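Ctr9 protein (Myceliophthora thermophila, PDB 6AF0) probably binds the RNA polymerase II complex; the piece described, its long N-terminal and central part, is largely helical and contains tetratricopeptide (TPR) repeats. Local coordinates at residues Y418-V432 / K444-V458. Sequence-based numbering, arbitrary orientation.
Sequences YEAMILLGTLYAEEV and KSAEAKKAISLLEGV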
loop_
_atom_site.group_PDB
_atom_site.type_symbol
_atom_site.label_atom_id
_atom_site.label_comp_id
_atom_site.label_asym_id
_atom_site.label_seq_id
_atom_site.Cartn_x
_atom_site.Cartn_y
_atom_site.Cartn_z
ATOM N N TYR A 418 -6.266 -7.891 0.429
ATOM C CA TYR A 418 -5.741 -7.148 1.567
ATOM C C TYR A 418 -4.361 -7.659 2.010
ATOM O O TYR A 418 -3.412 -6.899 2.097
ATOM C CB TYR A 418 -6.754 -7.204 2.721
ATOM C CG TYR A 418 -6.259 -6.656 4.025
ATOM C CD1 TYR A 418 -5.472 -7.435 4.872
ATOM C CD2 TYR A 418 -6.582 -5.365 4.424
ATOM C CE1 TYR A 418 -5.016 -6.941 6.077
ATOM C CE2 TYR A 418 -6.128 -4.857 5.633
ATOM C CZ TYR A 418 -5.345 -5.651 6.449
ATOM O OH TYR A 418 -4.889 -5.164 7.646
ATOM N N GLU A 419 -4.257 -8.947 2.274
ATOM C CA GLU A 419 -3.025 -9.529 2.825
ATOM C C GLU A 419 -1.806 -9.380 1.912
ATOM O O GLU A 419 -0.681 -9.220 2.383
ATOM C CB GLU A 419 -3.229 -11.014 3.130
ATOM C CG GLU A 419 -3.993 -11.319 4.422
ATOM C CD GLU A 419 -5.528 -11.294 4.304
ATOM O OE1 GLU A 419 -6.087 -11.113 3.199
ATOM O OE2 GLU A 419 -6.201 -11.463 5.347
ATOM N N ALA A 420 -2.030 -9.478 0.606
ATOM C CA ALA A 420 -0.977 -9.208 -0.372
ATOM C C ALA A 420 -0.568 -7.731 -0.251
ATOM O O ALA A 420 0.590 -7.424 0.055
ATOM C CB ALA A 420 -1.449 -9.548 -1.784
ATOM N N MET A 421 -1.549 -6.841 -0.418
ATOM C CA MET A 421 -1.327 -5.399 -0.363
ATOM C C MET A 421 -0.491 -4.952 0.840
ATOM O O MET A 421 0.441 -4.175 0.702
ATOM C CB MET A 421 -2.670 -4.655 -0.365
ATOM C CG MET A 421 -3.413 -4.716 -1.689
ATOM S SD MET A 421 -4.422 -3.260 -2.002
ATOM C CE MET A 421 -5.471 -3.226 -0.553
ATOM N N ILE A 422 -0.829 -5.429 2.021
ATOM C CA ILE A 422 -0.118 -5.006 3.226
ATOM C C ILE A 422 1.299 -5.550 3.246
ATOM O O ILE A 422 2.197 -4.907 3.755
ATOM C CB ILE A 422 -0.843 -5.409 4.537
ATOM C CG1 ILE A 422 -0.071 -4.892 5.753
ATOM C CG2 ILE A 422 -0.994 -6.920 4.670
ATOM C CD1 ILE A 422 -0.838 -4.965 7.056
ATOM N N LEU A 423 1.502 -6.742 2.713
ATOM C CA LEU A 423 2.832 -7.351 2.757
ATOM C C LEU A 423 3.742 -6.728 1.722
ATOM O O LEU A 423 4.912 -6.436 1.985
ATOM C CB LEU A 423 2.762 -8.852 2.498
ATOM C CG LEU A 423 4.117 -9.553 2.591
ATOM C CD1 LEU A 423 4.826 -9.207 3.890
ATOM C CD2 LEU A 423 3.951 -11.065 2.471
ATOM N N LEU A 424 3.196 -6.545 0.528
ATOM C CA LEU A 424 3.955 -5.953 -0.538
ATOM C C LEU A 424 4.370 -4.537 -0.128
ATOM O O LEU A 424 5.557 -4.234 -0.082
ATOM C CB LEU A 424 3.164 -5.994 -1.848
ATOM C CG LEU A 424 3.917 -5.570 -3.119
ATOM C CD1 LEU A 424 5.197 -6.378 -3.360
ATOM C CD2 LEU A 424 2.973 -5.677 -4.310
ATOM N N GLY A 425 3.396 -3.710 0.237
ATOM C CA GLY A 425 3.657 -2.327 0.689
ATOM C C GLY A 425 4.723 -2.209 1.781
ATOM O O GLY A 425 5.619 -1.363 1.699
ATOM N N THR A 426 4.631 -3.063 2.796
ATOM C CA THR A 426 5.635 -3.129 3.848
ATOM C C THR A 426 6.985 -3.426 3.235
ATOM O O THR A 426 7.984 -2.818 3.600
ATOM C CB THR A 426 5.343 -4.255 4.852
ATOM O OG1 THR A 426 3.959 -4.239 5.213
ATOM C CG2 THR A 426 6.179 -4.097 6.094
ATOM N N LEU A 427 7.003 -4.380 2.306
ATOM C CA LEU A 427 8.239 -4.797 1.645
ATOM C C LEU A 427 8.927 -3.613 0.946
ATOM O O LEU A 427 10.128 -3.397 1.125
ATOM C CB LEU A 427 7.951 -5.913 0.634
ATOM C CG LEU A 427 9.111 -6.829 0.198
ATOM C CD1 LEU A 427 8.589 -7.868 -0.777
ATOM C CD2 LEU A 427 10.291 -6.094 -0.436
ATOM N N TYR A 428 8.155 -2.883 0.144
ATOM C CA TYR A 428 8.620 -1.686 -0.513
ATOM C C TYR A 428 9.061 -0.609 0.491
ATOM O O TYR A 428 10.143 -0.024 0.364
ATOM C CB TYR A 428 7.528 -1.114 -1.426
ATOM C CG TYR A 428 7.349 -1.829 -2.749
ATOM C CD1 TYR A 428 8.425 -2.401 -3.402
ATOM C CD2 TYR A 428 6.110 -1.886 -3.377
ATOM C CE1 TYR A 428 8.274 -3.039 -4.618
ATOM C CE2 TYR A 428 5.957 -2.527 -4.604
ATOM C CZ TYR A 428 7.052 -3.107 -5.216
ATOM O OH TYR A 428 6.959 -3.756 -6.423
ATOM N N ALA A 429 8.232 -0.335 1.487
ATOM C CA ALA A 429 8.598 0.666 2.470
ATOM C C ALA A 429 9.954 0.331 3.023
ATOM O O ALA A 429 10.851 1.122 2.947
ATOM C CB ALA A 429 7.583 0.713 3.595
ATOM N N GLU A 430 10.110 -0.864 3.564
ATOM C CA GLU A 430 11.386 -1.238 4.159
ATOM C C GLU A 430 12.553 -1.120 3.178
ATOM O O GLU A 430 13.676 -0.901 3.579
ATOM C CB GLU A 430 11.331 -2.652 4.712
ATOM C CG GLU A 430 10.483 -2.795 5.961
ATOM C CD GLU A 430 10.946 -3.929 6.856
ATOM O OE1 GLU A 430 12.042 -4.463 6.628
ATOM O OE2 GLU A 430 10.211 -4.293 7.793
ATOM N N GLU A 431 12.283 -1.296 1.897
ATOM C CA GLU A 431 13.309 -1.164 0.860
ATOM C C GLU A 431 13.832 0.277 0.799
ATOM O O GLU A 431 15.047 0.505 0.803
ATOM C CB GLU A 431 12.722 -1.580 -0.493
ATOM C CG GLU A 431 13.737 -1.916 -1.578
ATOM C CD GLU A 431 13.063 -2.395 -2.865
ATOM O OE1 GLU A 431 13.031 -3.636 -3.074
ATOM O OE2 GLU A 431 12.539 -1.542 -3.643
ATOM N N VAL A 432 12.901 1.230 0.742
ATOM C CA VAL A 432 13.198 2.654 0.819
ATOM C C VAL A 432 13.988 3.038 2.087
ATOM O O VAL A 432 14.984 3.747 2.033
ATOM C CB VAL A 432 11.889 3.468 0.852
ATOM C CG1 VAL A 432 12.155 4.928 1.190
ATOM C CG2 VAL A 432 11.154 3.367 -0.466
ATOM N N LYS A 444 14.708 5.350 -5.419
ATOM C CA LYS A 444 13.609 4.485 -5.145
ATOM C C LYS A 444 12.380 5.290 -4.898
ATOM O O LYS A 444 11.648 5.006 -3.976
ATOM C CB LYS A 444 13.965 3.606 -3.962
ATOM C CG LYS A 444 14.804 2.427 -4.413
ATOM C CD LYS A 444 15.378 1.657 -3.246
ATOM C CE LYS A 444 15.921 0.311 -3.672
ATOM N NZ LYS A 444 16.780 0.413 -4.876
ATOM N N SER A 445 12.149 6.296 -5.733
ATOM C CA SER A 445 10.946 7.129 -5.599
ATOM C C SER A 445 9.711 6.386 -6.090
ATOM O O SER A 445 8.609 6.588 -5.585
ATOM C CB SER A 445 11.080 8.420 -6.393
ATOM O OG SER A 445 10.805 8.183 -7.763
ATOM N N ALA A 446 9.908 5.555 -7.105
ATOM C CA ALA A 446 8.856 4.696 -7.617
ATOM C C ALA A 446 8.425 3.637 -6.567
ATOM O O ALA A 446 7.234 3.436 -6.307
ATOM C CB ALA A 446 9.335 4.040 -8.896
ATOM N N GLU A 447 9.402 2.996 -5.935
ATOM C CA GLU A 447 9.118 2.012 -4.873
ATOM C C GLU A 447 8.424 2.655 -3.669
ATOM O O GLU A 447 7.574 2.044 -3.031
ATOM C CB GLU A 447 10.393 1.314 -4.380
ATOM C CG GLU A 447 11.466 1.044 -5.434
ATOM C CD GLU A 447 10.897 0.678 -6.784
ATOM O OE1 GLU A 447 10.433 -0.470 -6.951
ATOM O OE2 GLU A 447 10.910 1.548 -7.676
ATOM N N ALA A 448 8.822 3.882 -3.352
ATOM C CA ALA A 448 8.167 4.669 -2.316
ATOM C C ALA A 448 6.711 4.910 -2.688
ATOM O O ALA A 448 5.828 4.683 -1.877
ATOM C CB ALA A 448 8.882 5.984 -2.108
ATOM N N LYS A 449 6.448 5.347 -3.913
ATOM C CA LYS A 449 5.065 5.591 -4.307
ATOM C C LYS A 449 4.273 4.302 -4.184
ATOM O O LYS A 449 3.252 4.253 -3.497
ATOM C CB LYS A 449 4.948 6.176 -5.722
ATOM C CG LYS A 449 3.511 6.242 -6.267
ATOM C CD LYS A 449 2.448 6.620 -5.218
ATOM C CE LYS A 449 1.061 6.820 -5.815
ATOM N NZ LYS A 449 0.019 6.918 -4.750
ATOM N N LYS A 450 4.761 3.257 -4.836
ATOM C CA LYS A 450 4.105 1.941 -4.770
ATOM C C LYS A 450 3.713 1.609 -3.322
ATOM O O LYS A 450 2.582 1.215 -3.060
ATOM C CB LYS A 450 4.998 0.826 -5.343
ATOM C CG LYS A 450 5.203 0.889 -6.846
ATOM C CD LYS A 450 6.191 -0.158 -7.334
ATOM C CE LYS A 450 6.632 0.129 -8.770
ATOM N NZ LYS A 450 5.495 0.077 -9.735
ATOM N N ALA A 451 4.643 1.788 -2.388
ATOM C CA ALA A 451 4.361 1.522 -0.988
ATOM C C ALA A 451 3.214 2.406 -0.488
ATOM O O ALA A 451 2.221 1.916 0.040
ATOM C CB ALA A 451 5.609 1.727 -0.147
ATOM N N ILE A 452 3.337 3.707 -0.685
ATOM C CA ILE A 452 2.316 4.651 -0.225
ATOM C C ILE A 452 0.931 4.252 -0.724
ATOM O O ILE A 452 0.002 4.133 0.068
ATOM C CB ILE A 452 2.645 6.088 -0.666
ATOM C CG1 ILE A 452 3.867 6.592 0.112
ATOM C CG2 ILE A 452 1.467 7.022 -0.440
ATOM C CD1 ILE A 452 4.385 7.931 -0.371
ATOM N N SER A 453 0.805 4.042 -2.029
ATOM C CA SER A 453 -0.465 3.610 -2.641
ATOM C C SER A 453 -1.037 2.321 -2.048
ATOM O O SER A 453 -2.246 2.218 -1.820
ATOM C CB SER A 453 -0.279 3.397 -4.135
ATOM O OG SER A 453 0.954 2.758 -4.389
ATOM N N LEU A 454 -0.166 1.342 -1.817
ATOM C CA LEU A 454 -0.573 0.068 -1.233
ATOM C C LEU A 454 -1.128 0.203 0.172
ATOM O O LEU A 454 -2.165 -0.367 0.490
ATOM C CB LEU A 454 0.589 -0.935 -1.226
ATOM C CG LEU A 454 0.955 -1.530 -2.597
ATOM C CD1 LEU A 454 1.834 -2.768 -2.473
ATOM C CD2 LEU A 454 -0.289 -1.867 -3.407
ATOM N N LEU A 455 -0.448 0.971 1.005
ATOM C CA LEU A 455 -0.875 1.148 2.392
ATOM C C LEU A 455 -2.065 2.131 2.532
ATOM O O LEU A 455 -2.766 2.117 3.534
ATOM C CB LEU A 455 0.330 1.570 3.236
ATOM C CG LEU A 455 1.576 0.657 3.094
ATOM C CD1 LEU A 455 2.718 1.031 4.008
ATOM C CD2 LEU A 455 1.257 -0.800 3.342
ATOM N N GLU A 456 -2.292 2.970 1.528
ATOM C CA GLU A 456 -3.503 3.792 1.468
ATOM C C GLU A 456 -4.694 2.965 1.018
ATOM O O GLU A 456 -5.848 3.274 1.363
ATOM C CB GLU A 456 -3.331 4.973 0.506
ATOM C CG GLU A 456 -2.683 6.194 1.135
ATOM C CD GLU A 456 -3.218 6.488 2.530
ATOM O OE1 GLU A 456 -2.415 6.513 3.480
ATOM O OE2 GLU A 456 -4.443 6.669 2.689
ATOM N N GLY A 457 -4.405 1.950 0.204
ATOM C CA GLY A 457 -5.388 0.933 -0.155
ATOM C C GLY A 457 -5.752 0.073 1.041
ATOM O O GLY A 457 -6.888 -0.376 1.156
ATOM N N VAL A 458 -4.779 -0.166 1.917
ATOM C CA VAL A 458 -5.018 -0.809 3.197
ATOM C C VAL A 458 -5.848 0.081 4.113
ATOM O O VAL A 458 -6.657 -0.413 4.888
ATOM C CB VAL A 458 -3.699 -1.152 3.892
ATOM C CG1 VAL A 458 -3.919 -1.546 5.344
ATOM C CG2 VAL A 458 -2.986 -2.272 3.152
#
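Leu454 buries more surface than any other residue here: its CD1 lies against Leu424, 3.5 Å from CB of Leu424, and reaches the backbone N of Gly425. That glycine lets the axes of segments 418-432 and 445-458 approach to 8.0 Å, running roughly antiparallel at 146° as in a TPR-like helical hairpin; a side chain there would run into Leu455 CD2. The small Ala451 suits the place opposite, its CA 4.3 Å from that of Gly425. At one end Val458 divides its branches, CG2 resting on the Ile422 backbone and CG1 meeting CE2 of Tyr418 at 4.0 Å. Met421, flexible enough to bend at chi2 and chi3, brings CE to Gly457 O at 3.6 Å. Farther along, Tyr428 has CG anti to its carbonyl carbon (chi1 -78°), which brings the ring obliquely across the aliphatic stem of Lys450, with Tyr428 CD2 3.5 Å from Lys450 CB. A serine in place of Tyr428 would probably leave the lysine stem without its aromatic cover and open a gap where the ring lay. Val432 continues the apolar seam onto Ala448. Helix 401-414 packs against Tyr428 and Leu427, helix 473-484 meets Ile422 and Ile452, and another protein's chain contacts Ile422 and Thr426.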